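Local coordinates for probable transcriptional regulatory protein aq_1575 (Aquifex aeolicus, PDB 1LFP) that probably binds DNA and may take part in regulating transcription, at residues A[111-116]-A[226-231]. Residues are numbered along the deposited sequence; the frame is centred on the assembly and turned at random.
Sequences SEVRHV and EELDDV
Leu228 reaches across to the helical segment 111-116. Its CD1 packs against two valines one helical turn apart, 3.9 Å from CG2 of Val113 and 4.1 Å from CG2 of Val116; it meets Val116 tip to tip and Val113 at a slant. The other methyl, CD2, lies 4.0 Å from OE1 of Glu112, whose side chain runs antiparallel alongside the leucine. With CG anti to its carbonyl carbon (chi1 -51°) and the chain extended beyond, Glu112 carries its carboxylate out to Asp230, roughly perpendicular to that side chain. Glu112 OE2 and Asp230 OD2 stand 3.2 Å apart, the carboxylate planes turned 58° from each other. Two acceptors this close would be expected to repel each other, but NH1 of Arg108 forms salt bridges to both oxygens and probably offsets the charge; Thr109 OG1 also hydrogen-bonds Asp230 OD2. A type I turn from Leu228 to Val231, closed by Val231 N to Leu228 O at 2.9 Å, leaves the side chains of Leu228 and Asp230 both directed toward the helix. The contact thus ties helix 106-119 to the loop joining helix 212-226 to strand 231-239, with Val113 and Val116 also packing on helix 212-226 and Asp230 backbone-bonded to Thr102 of strand 95-103.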
# COMPACT_ATOMS: atom_id res chain seq x y z
N SER A 111 -14.23 -4.02 13.66
CA SER A 111 -14.75 -5.35 13.90
C SER A 111 -14.38 -6.30 12.75
O SER A 111 -14.01 -7.45 12.97
CB SER A 111 -16.25 -5.28 14.12
OG SER A 111 -16.82 -6.57 14.25
N GLU A 112 -14.45 -5.83 11.52
CA GLU A 112 -14.09 -6.70 10.40
C GLU A 112 -12.62 -7.12 10.54
O GLU A 112 -12.25 -8.29 10.32
CB GLU A 112 -14.25 -5.96 9.07
CG GLU A 112 -15.60 -5.27 8.87
CD GLU A 112 -15.62 -4.36 7.64
OE1 GLU A 112 -15.21 -4.82 6.56
OE2 GLU A 112 -16.05 -3.20 7.76
N VAL A 113 -11.79 -6.17 10.93
CA VAL A 113 -10.36 -6.43 11.04
C VAL A 113 -10.07 -7.34 12.21
O VAL A 113 -9.30 -8.31 12.08
CB VAL A 113 -9.57 -5.12 11.13
CG1 VAL A 113 -8.13 -5.41 11.50
CG2 VAL A 113 -9.61 -4.40 9.78
N ARG A 114 -10.73 -7.08 13.33
CA ARG A 114 -10.57 -7.91 14.50
C ARG A 114 -10.96 -9.33 14.14
O ARG A 114 -10.22 -10.23 14.45
CB ARG A 114 -11.43 -7.43 15.67
CG ARG A 114 -11.10 -8.14 17.00
CD ARG A 114 -11.87 -7.54 18.18
NE ARG A 114 -11.60 -6.10 18.35
CZ ARG A 114 -10.51 -5.59 18.93
NH1 ARG A 114 -9.56 -6.38 19.41
NH2 ARG A 114 -10.37 -4.27 19.01
N HIS A 115 -12.09 -9.51 13.43
CA HIS A 115 -12.53 -10.85 13.06
C HIS A 115 -11.48 -11.51 12.22
O HIS A 115 -11.16 -12.67 12.45
CB HIS A 115 -13.86 -10.85 12.27
CG HIS A 115 -15.09 -10.66 13.12
ND1 HIS A 115 -15.37 -9.49 13.77
CD2 HIS A 115 -16.09 -11.51 13.43
CE1 HIS A 115 -16.50 -9.62 14.45
NE2 HIS A 115 -16.96 -10.84 14.26
N VAL A 116 -10.95 -10.79 11.23
CA VAL A 116 -9.92 -11.41 10.37
C VAL A 116 -8.72 -11.87 11.19
O VAL A 116 -8.20 -12.97 10.99
CB VAL A 116 -9.40 -10.42 9.30
CG1 VAL A 116 -8.30 -11.09 8.48
CG2 VAL A 116 -10.57 -9.95 8.42
N GLU A 226 -6.34 -7.90 3.03
CA GLU A 226 -6.31 -7.26 1.72
C GLU A 226 -7.68 -7.34 1.04
O GLU A 226 -8.04 -6.48 0.23
CB GLU A 226 -5.25 -7.95 0.84
CG GLU A 226 -4.99 -7.24 -0.48
CD GLU A 226 -4.37 -5.87 -0.27
OE1 GLU A 226 -3.21 -5.81 0.18
OE2 GLU A 226 -5.05 -4.86 -0.56
N GLU A 227 -8.46 -8.37 1.37
CA GLU A 227 -9.76 -8.53 0.75
C GLU A 227 -10.84 -7.60 1.27
O GLU A 227 -11.99 -7.67 0.82
CB GLU A 227 -10.22 -9.99 0.85
CG GLU A 227 -9.40 -10.92 -0.03
CD GLU A 227 -9.44 -10.51 -1.50
OE1 GLU A 227 -10.54 -10.56 -2.10
OE2 GLU A 227 -8.38 -10.15 -2.06
N LEU A 228 -10.49 -6.74 2.23
CA LEU A 228 -11.44 -5.80 2.76
C LEU A 228 -11.34 -4.53 1.94
O LEU A 228 -10.23 -4.01 1.67
CB LEU A 228 -11.15 -5.50 4.24
CG LEU A 228 -11.13 -6.70 5.18
CD1 LEU A 228 -10.83 -6.24 6.61
CD2 LEU A 228 -12.47 -7.43 5.12
N ASP A 229 -12.50 -4.06 1.51
CA ASP A 229 -12.62 -2.84 0.73
C ASP A 229 -12.04 -1.68 1.52
O ASP A 229 -11.49 -0.75 0.96
CB ASP A 229 -14.09 -2.53 0.45
CG ASP A 229 -14.62 -3.25 -0.78
OD1 ASP A 229 -15.86 -3.32 -0.92
OD2 ASP A 229 -13.81 -3.75 -1.59
N ASP A 230 -12.19 -1.74 2.83
CA ASP A 230 -11.68 -0.64 3.67
C ASP A 230 -10.16 -0.65 3.76
O ASP A 230 -9.56 0.33 4.19
CB ASP A 230 -12.24 -0.74 5.10
CG ASP A 230 -13.75 -0.51 5.18
OD1 ASP A 230 -14.32 0.20 4.33
OD2 ASP A 230 -14.38 -1.03 6.14
N VAL A 231 -9.51 -1.75 3.39
CA VAL A 231 -8.06 -1.78 3.53
C VAL A 231 -7.29 -1.30 2.29
O VAL A 231 -7.57 -1.75 1.19
CB VAL A 231 -7.55 -3.24 3.89
CG1 VAL A 231 -6.05 -3.24 4.04
CG2 VAL A 231 -8.23 -3.73 5.20